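Local coordinates for carbohydrate binding protein, putative, cbp2D (Cellvibrio japonicus, PDB 7B21) that carries a covalently bound heme c in its X183 cytochrome domain and probably passes electrons on to lytic polysaccharide monooxygenases, at residues N12-Q17 against A80-F85; Y47-D52 against R59-M64. All blocks are in the same frame, centred on the assembly; numbering follows the deposited sequence.

Contact 1: N12-Q17 against A80-F85; sequences NLWNTQ and ADIEAF
Asp81 meets Leu13 at the start of this helix crossing: Leu13 CD1 lies 3.8 Å from Asp81 OD2 and 3.9 Å from Asp81 CB, so the aliphatic branch flanks the base of the carboxylate. Both oxygens of that carboxylate are held from outside the pair, OD1 by Asp6 N and OD2 in a salt bridge with Arg9. The next residue, Ile82, enters between Leu13 and Trp14. With CG1 beside its backbone N (chi1 -63°), Ile82 sends CG1 and CD1 to Leu13, Ile82 CG1 standing 3.7 Å from Leu13 CB, while the CG2 branch comes to the indole edge near its plane, 3.9 Å from Trp14 CE3. Phe85 closes the row. Its CE2 lies 3.6 Å from Trp14 CG, so an edge of the phenyl meets the root of the indole; the ring planes incline at 59°, an oblique pair. No hydrogen bond joins the two segments; Trp14 NE1 is satisfied by Gly24 O. The short axes approach to 9.4 Å and cross at -113°. This is the packing of N- and C-terminal helices characteristic of the cytochrome c fold, and here Trp14 and Ile82 also line the heme pocket. Trp14 rests on helix 19-23 at Cys19, a covalent heme attachment, and His23, an axial iron ligand, and Ile82 extends the packing to Ile62 of helix 58-65.

Contact 2: Y47-D52 against R59-M64; sequences YRHSRD and RDFISM. With NA (sodium ion), chain C; HEC (heme c), chain B; EDO (1,2-ethanediol), chain D; EDO (1,2-ethanediol), chain E.
Phe61 directs CG away from its own backbone N (chi1 175°), which carries its ring from helix 58-65 across to Tyr47 and His49; His49 has the same first rotation (chi1 -169°), whereas Tyr47 keeps CG beside its backbone N. In this aromatic cluster, Tyr47 CB packs 3.5 Å from Phe61 CD2, and the tyrosine ring turns its edge toward the phenyl face, with planes at 60°. His49 N approaches the rim of Phe61 near the ring plane, 3.6 Å from Phe61 CE2. One side of the phenyl, CE1 and CZ, reaches pyrrole A of the heme, Phe61 CE1 lying 3.3 Å from heme C2A. A propionate occupies one face of the imidazole, CGD standing over the centre of His49. That imidazole is fixed at both nitrogens: His49 ND1 accepts Arg51 N at 2.9 Å, nearly in the ring plane, and NE2 bonds to Gln68 OE1. Ser50 then grips the same propionate twice, through N to O1D and through Ser50 OG, 2.7 Å from heme O2D. The type I turn from His49 to Asp52 thus holds the propionate through Ser50 N and OG. Farther along, Met64 CE lies 3.6 Å from Asp52 OD2, an oxygen that also forms a salt bridge with Arg56. On helix 58-65, Ile62 O and Ser63 O bind sodium, the site completed by Met66, Glu71 and Cys74. The 47-52 loop lies between helices 19-23 and 58-65, and helix 58-65 packs in turn on helix 76-86 through Ile62 on Ala79 and Ile82.

Overall arrangement
Both contacts are largely buried, but they lie on opposite sides of the chain's centre, about 15 Å apart between centres. Contact 1 is helix against helix, mostly apolar, with one carboxylate at its edge and no hydrogen bond across it; contact 2 sets a loop against a helix, also without a direct hydrogen bond, and gains its polar character from the heme propionate bound by the loop, while the sodium is held by the same helix away from that loop contact. In sequence, contact 2 is nested within the loop that contact 1 closes. Helices 58-65 and 76-86 connect them: Arg59 NE and Glu83 OE1 form a salt bridge at 2.8 Å. Both contacts contribute residues to the heme pocket.

Contact 1: N12-Q17 against A80-F85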
loop_
_atom_site.group_PDB
_atom_site.type_symbol
_atom_site.label_atom_id
_atom_site.label_comp_id
_atom_site.label_asym_id
_atom_site.label_seq_id
_atom_site.Cartn_x
_atom_site.Cartn_y
_atom_site.Cartn_z
ATOM N N ASN A 12 -3.269 -7.649 7.129
ATOM C CA ASN A 12 -4.490 -8.361 6.714
ATOM C C ASN A 12 -5.165 -7.624 5.558
ATOM O O ASN A 12 -5.590 -8.254 4.565
ATOM C CB ASN A 12 -5.473 -8.468 7.872
ATOM C CG ASN A 12 -6.753 -9.095 7.391
ATOM O OD1 ASN A 12 -6.712 -10.212 6.897
ATOM N ND2 ASN A 12 -7.857 -8.361 7.489
ATOM N N LEU A 13 -5.304 -6.312 5.698
ATOM C CA LEU A 13 -5.962 -5.510 4.640
ATOM C C LEU A 13 -5.174 -5.570 3.332
ATOM O O LEU A 13 -5.778 -5.475 2.259
ATOM C CB LEU A 13 -6.105 -4.066 5.119
ATOM C CG LEU A 13 -7.122 -3.862 6.230
ATOM C CD1 LEU A 13 -6.883 -2.533 6.935
ATOM C CD2 LEU A 13 -8.545 -3.925 5.662
ATOM N N TRP A 14 -3.878 -5.746 3.401
ATOM C CA TRP A 14 -3.049 -5.915 2.221
ATOM C C TRP A 14 -3.623 -7.017 1.336
ATOM O O TRP A 14 -3.557 -6.940 0.091
ATOM C CB TRP A 14 -1.639 -6.254 2.688
ATOM C CG TRP A 14 -0.703 -6.529 1.578
ATOM C CD1 TRP A 14 -0.305 -7.750 1.123
ATOM C CD2 TRP A 14 -0.128 -5.560 0.683
ATOM N NE1 TRP A 14 0.477 -7.602 0.011
ATOM C CE2 TRP A 14 0.608 -6.270 -0.264
ATOM C CE3 TRP A 14 -0.142 -4.163 0.637
ATOM C CZ2 TRP A 14 1.271 -5.623 -1.295
ATOM C CZ3 TRP A 14 0.525 -3.521 -0.378
ATOM C CH2 TRP A 14 1.187 -4.256 -1.357
ATOM N N ASN A 15 -4.093 -8.093 1.976
ATOM C CA ASN A 15 -4.707 -9.208 1.248
ATOM C C ASN A 15 -6.170 -8.909 0.915
ATOM O O ASN A 15 -6.571 -9.089 -0.240
ATOM C CB ASN A 15 -4.584 -10.476 2.070
ATOM C CG ASN A 15 -3.153 -10.861 2.337
ATOM O OD1 ASN A 15 -2.753 -11.160 3.486
ATOM N ND2 ASN A 15 -2.375 -10.874 1.317
ATOM N N THR A 16 -6.966 -8.529 1.898
ATOM C CA THR A 16 -8.409 -8.426 1.665
ATOM C C THR A 16 -8.765 -7.292 0.710
ATOM O O THR A 16 -9.788 -7.360 0.063
ATOM C CB THR A 16 -9.186 -8.330 2.978
ATOM O OG1 THR A 16 -8.854 -7.095 3.610
ATOM C CG2 THR A 16 -8.940 -9.517 3.901
ATOM N N GLN A 17 -7.923 -6.268 0.639
ATOM C CA GLN A 17 -8.143 -5.148 -0.302
ATOM C C GLN A 17 -7.458 -5.376 -1.641
ATOM O O GLN A 17 -7.468 -4.469 -2.464
ATOM C CB GLN A 17 -7.714 -3.853 0.342
ATOM C CG GLN A 17 -8.409 -3.595 1.684
ATOM C CD GLN A 17 -9.899 -3.848 1.815
ATOM O OE1 GLN A 17 -10.659 -3.074 1.294
ATOM N NE2 GLN A 17 -10.311 -4.945 2.469
ATOM N N ALA A 80 -4.423 4.153 6.353
ATOM C CA ALA A 80 -3.467 4.346 7.441
ATOM C C ALA A 80 -2.827 3.021 7.870
ATOM O O ALA A 80 -1.636 2.946 8.113
ATOM C CB ALA A 80 -4.145 5.031 8.600
ATOM N N ASP A 81 -3.657 1.994 8.015
ATOM C CA ASP A 81 -3.163 0.685 8.452
ATOM C C ASP A 81 -2.212 0.107 7.417
ATOM O O ASP A 81 -1.149 -0.442 7.762
ATOM C CB ASP A 81 -4.331 -0.252 8.719
ATOM C CG ASP A 81 -5.162 0.056 9.946
ATOM O OD1 ASP A 81 -4.732 0.891 10.782
ATOM O OD2 ASP A 81 -6.200 -0.580 10.087
ATOM N N ILE A 82 -2.595 0.139 6.134
ATOM C CA ILE A 82 -1.709 -0.452 5.136
ATOM C C ILE A 82 -0.425 0.389 5.027
ATOM O O ILE A 82 0.635 -0.209 4.864
ATOM C CB ILE A 82 -2.429 -0.640 3.787
ATOM C CG1 ILE A 82 -3.590 -1.621 3.900
ATOM C CG2 ILE A 82 -1.419 -1.148 2.761
ATOM C CD1 ILE A 82 -4.375 -1.824 2.634
ATOM N N GLU A 83 -0.510 1.701 5.117
ATOM C CA GLU A 83 0.715 2.512 5.187
ATOM C C GLU A 83 1.646 1.968 6.260
ATOM O O GLU A 83 2.839 1.777 6.028
ATOM C CB GLU A 83 0.352 3.972 5.436
ATOM C CG GLU A 83 1.550 4.851 5.738
ATOM C CD GLU A 83 1.131 6.273 6.109
ATOM O OE1 GLU A 83 0.496 6.417 7.187
ATOM O OE2 GLU A 83 1.392 7.212 5.346
ATOM N N ALA A 84 1.099 1.779 7.462
ATOM C CA ALA A 84 1.944 1.314 8.580
ATOM C C ALA A 84 2.580 -0.039 8.221
ATOM O O ALA A 84 3.760 -0.275 8.517
ATOM C CB ALA A 84 1.132 1.237 9.850
ATOM N N PHE A 85 1.817 -0.928 7.631
ATOM C CA PHE A 85 2.339 -2.231 7.224
ATOM C C PHE A 85 3.479 -2.078 6.208
ATOM O O PHE A 85 4.554 -2.686 6.391
ATOM C CB PHE A 85 1.204 -3.083 6.657
ATOM C CG PHE A 85 1.656 -4.389 6.055
ATOM C CD1 PHE A 85 2.375 -5.317 6.795
ATOM C CD2 PHE A 85 1.319 -4.737 4.777
ATOM C CE1 PHE A 85 2.748 -6.526 6.253
ATOM C CE2 PHE A 85 1.687 -5.953 4.218
ATOM C CZ PHE A 85 2.391 -6.854 4.967
#

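Contact 2: Y47-D52 against R59-M64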
loop_
_atom_site.group_PDB
_atom_site.type_symbol
_atom_site.label_atom_id
_atom_site.label_comp_id
_atom_site.label_asym_id
_atom_site.label_seq_id
_atom_site.Cartn_x
_atom_site.Cartn_y
_atom_site.Cartn_z
ATOM N N TYR A 47 4.878 9.816 -2.240
ATOM C CA TYR A 47 4.498 9.017 -3.403
ATOM C C TYR A 47 3.691 9.901 -4.337
ATOM O O TYR A 47 2.681 10.505 -3.951
ATOM C CB TYR A 47 3.685 7.797 -2.965
ATOM C CG TYR A 47 4.516 6.784 -2.234
ATOM C CD1 TYR A 47 4.823 6.912 -0.895
ATOM C CD2 TYR A 47 5.058 5.711 -2.910
ATOM C CE1 TYR A 47 5.666 6.009 -0.256
ATOM C CE2 TYR A 47 5.876 4.797 -2.286
ATOM C CZ TYR A 47 6.210 4.947 -0.959
ATOM O OH TYR A 47 7.075 4.100 -0.329
ATOM N N ARG A 48 4.100 9.902 -5.605
ATOM C CA ARG A 48 3.400 10.677 -6.647
ATOM C C ARG A 48 2.989 9.719 -7.745
ATOM O O ARG A 48 3.787 9.309 -8.569
ATOM C CB ARG A 48 4.229 11.826 -7.219
ATOM C CG ARG A 48 3.421 12.708 -8.160
ATOM C CD ARG A 48 4.243 13.896 -8.615
ATOM N NE ARG A 48 3.546 14.604 -9.670
ATOM C CZ ARG A 48 3.669 15.876 -9.972
ATOM N NH1 ARG A 48 4.476 16.658 -9.278
ATOM N NH2 ARG A 48 2.999 16.351 -11.000
ATOM N N HIS A 49 1.710 9.376 -7.789
ATOM C CA HIS A 49 1.149 8.553 -8.865
ATOM C C HIS A 49 1.427 9.252 -10.186
ATOM O O HIS A 49 1.428 10.504 -10.267
ATOM C CB HIS A 49 -0.353 8.395 -8.642
ATOM C CG HIS A 49 -1.006 7.381 -9.511
ATOM N ND1 HIS A 49 -1.332 7.647 -10.826
ATOM C CD2 HIS A 49 -1.399 6.109 -9.247
ATOM C CE1 HIS A 49 -1.945 6.574 -11.318
ATOM N NE2 HIS A 49 -1.986 5.601 -10.377
ATOM N N SER A 50 1.626 8.463 -11.227
ATOM C CA SER A 50 1.883 9.029 -12.575
ATOM C C SER A 50 0.783 9.984 -13.028
ATOM O O SER A 50 1.066 10.831 -13.859
ATOM C CB SER A 50 2.092 7.946 -13.576
ATOM O OG SER A 50 0.938 7.162 -13.767
ATOM N N ARG A 51 -0.428 9.873 -12.519
ATOM C CA ARG A 51 -1.549 10.744 -12.915
ATOM C C ARG A 51 -1.794 11.852 -11.902
ATOM O O ARG A 51 -2.722 12.644 -12.099
ATOM C CB ARG A 51 -2.825 9.928 -13.089
ATOM C CG ARG A 51 -2.795 8.884 -14.202
ATOM C CD ARG A 51 -4.135 8.087 -14.224
ATOM N NE ARG A 51 -5.374 8.899 -14.134
ATOM C CZ ARG A 51 -6.583 8.528 -13.665
ATOM N NH1 ARG A 51 -6.857 7.286 -13.290
ATOM N NH2 ARG A 51 -7.567 9.413 -13.668
ATOM N N ASP A 52 -1.026 11.912 -10.830
ATOM C CA ASP A 52 -1.220 12.944 -9.805
ATOM C C ASP A 52 -0.418 14.192 -10.168
ATOM O O ASP A 52 0.484 14.149 -10.964
ATOM C CB ASP A 52 -0.872 12.409 -8.429
ATOM C CG ASP A 52 -1.611 13.048 -7.263
ATOM O OD1 ASP A 52 -2.159 14.145 -7.399
ATOM O OD2 ASP A 52 -1.633 12.394 -6.192
ATOM N N ARG A 59 -0.265 7.084 2.975
ATOM C CA ARG A 59 -1.679 6.735 3.253
ATOM C C ARG A 59 -2.598 7.476 2.278
ATOM O O ARG A 59 -3.610 6.927 1.859
ATOM C CB ARG A 59 -2.111 7.020 4.685
ATOM C CG ARG A 59 -1.958 8.451 5.170
ATOM C CD ARG A 59 -2.551 8.655 6.543
ATOM N NE ARG A 59 -1.881 7.884 7.572
ATOM C CZ ARG A 59 -2.225 7.930 8.853
ATOM N NH1 ARG A 59 -3.240 8.668 9.249
ATOM N NH2 ARG A 59 -1.551 7.227 9.750
ATOM N N ASP A 60 -2.270 8.724 1.920
ATOM C CA ASP A 60 -3.129 9.509 1.037
ATOM C C ASP A 60 -2.992 9.009 -0.399
ATOM O O ASP A 60 -3.996 8.981 -1.116
ATOM C CB ASP A 60 -2.803 10.987 1.148
ATOM C CG ASP A 60 -3.121 11.523 2.526
ATOM O OD1 ASP A 60 -4.046 11.038 3.184
ATOM O OD2 ASP A 60 -2.382 12.440 2.973
ATOM N N PHE A 61 -1.806 8.583 -0.803
ATOM C CA PHE A 61 -1.645 7.912 -2.108
ATOM C C PHE A 61 -2.574 6.711 -2.176
ATOM O O PHE A 61 -3.254 6.487 -3.155
ATOM C CB PHE A 61 -0.177 7.512 -2.267
ATOM C CG PHE A 61 0.078 6.699 -3.530
ATOM C CD1 PHE A 61 -0.221 5.343 -3.589
ATOM C CD2 PHE A 61 0.650 7.288 -4.639
ATOM C CE1 PHE A 61 0.017 4.622 -4.745
ATOM C CE2 PHE A 61 0.944 6.550 -5.770
ATOM C CZ PHE A 61 0.607 5.210 -5.818
ATOM N N ILE A 62 -2.562 5.914 -1.121
ATOM C CA ILE A 62 -3.411 4.694 -1.087
ATOM C C ILE A 62 -4.871 5.099 -1.170
ATOM O O ILE A 62 -5.652 4.544 -1.969
ATOM C CB ILE A 62 -3.102 3.828 0.135
ATOM C CG1 ILE A 62 -1.672 3.278 0.066
ATOM C CG2 ILE A 62 -4.136 2.726 0.295
ATOM C CD1 ILE A 62 -1.184 2.670 1.350
ATOM N N SER A 63 -5.289 6.045 -0.346
ATOM C CA SER A 63 -6.706 6.473 -0.375
ATOM C C SER A 63 -7.093 6.889 -1.797
ATOM O O SER A 63 -8.128 6.447 -2.286
ATOM C CB SER A 63 -6.973 7.590 0.595
ATOM O OG SER A 63 -6.906 7.110 1.918
ATOM N N MET A 64 -6.293 7.745 -2.419
ATOM C CA MET A 64 -6.640 8.302 -3.737
ATOM C C MET A 64 -6.570 7.262 -4.857
ATOM O O MET A 64 -7.412 7.298 -5.765
ATOM C CB MET A 64 -5.656 9.413 -4.059
ATOM C CG MET A 64 -5.815 10.654 -3.233
ATOM S SD MET A 64 -4.564 11.918 -3.621
ATOM C CE MET A 64 -5.131 12.404 -5.258
HETATM NA NA NA C . -8.003 4.019 -2.101
HETATM FE FE HEC B . -0.865 -0.346 -6.212
HETATM C CHA HEC B . 1.505 1.784 -7.398
HETATM C CHB HEC B . -0.106 0.553 -3.039
HETATM C CHC HEC B . -3.414 -2.286 -5.086
HETATM C CHD HEC B . -1.387 -1.493 -9.362
HETATM N NA HEC B . 0.431 0.895 -5.396
HETATM C C1A HEC B . 1.412 1.638 -6.029
HETATM C C2A HEC B . 2.279 2.253 -5.078
HETATM C C3A HEC B . 1.808 1.949 -3.861
HETATM C C4A HEC B . 0.661 1.081 -4.056
HETATM C CMA HEC B . 2.290 2.420 -2.525
HETATM C CAA HEC B . 3.492 3.098 -5.397
HETATM C CBA HEC B . 4.756 2.215 -5.519
HETATM C CGA HEC B . 6.042 2.929 -5.701
HETATM O O1A HEC B . 6.080 4.166 -5.705
HETATM O O2A HEC B . 7.086 2.197 -5.792
HETATM N NB HEC B . -1.636 -0.763 -4.405
HETATM C C1B HEC B . -1.184 -0.296 -3.200
HETATM C C2B HEC B . -2.002 -0.789 -2.137
HETATM C C3B HEC B . -2.987 -1.550 -2.699
HETATM C C4B HEC B . -2.696 -1.561 -4.147
HETATM C CMB HEC B . -1.819 -0.508 -0.683
HETATM C CAB HEC B . -4.138 -2.222 -2.044
HETATM C CBB HEC B . -5.060 -1.290 -1.306
HETATM N NC HEC B . -2.141 -1.622 -7.038
HETATM C C1C HEC B . -3.096 -2.373 -6.425
HETATM C C2C HEC B . -3.721 -3.277 -7.338
HETATM C C3C HEC B . -3.089 -3.124 -8.538
HETATM C C4C HEC B . -2.140 -2.066 -8.369
HETATM C CMC HEC B . -4.779 -4.276 -6.953
HETATM C CAC HEC B . -3.259 -3.913 -9.797
HETATM C CBC HEC B . -4.616 -4.019 -10.355
HETATM N ND HEC B . -0.151 0.121 -8.022
HETATM C C1D HEC B . -0.513 -0.430 -9.212
HETATM C C2D HEC B . 0.125 0.276 -10.312
HETATM C C3D HEC B . 0.886 1.236 -9.780
HETATM C C4D HEC B . 0.759 1.105 -8.323
HETATM C CMD HEC B . -0.061 -0.054 -11.764
HETATM C CAD HEC B . 1.612 2.337 -10.479
HETATM C CBD HEC B . 0.687 3.622 -10.482
HETATM C CGD HEC B . 1.217 4.752 -11.308
HETATM O O1D HEC B . 1.940 5.630 -10.770
HETATM O O2D HEC B . 0.911 4.773 -12.538
HETATM C C1 EDO D . 7.461 9.243 -8.141
HETATM O O1 EDO D . 6.524 8.525 -8.905
HETATM C C2 EDO D . 7.636 8.626 -6.805
HETATM O O2 EDO D . 6.424 8.431 -6.134
HETATM C C1 EDO E . 8.845 15.934 -6.490
HETATM O O1 EDO E . 8.691 16.876 -5.464
HETATM C C2 EDO E . 7.889 16.151 -7.607
HETATM O O2 EDO E . 6.517 16.167 -7.264
#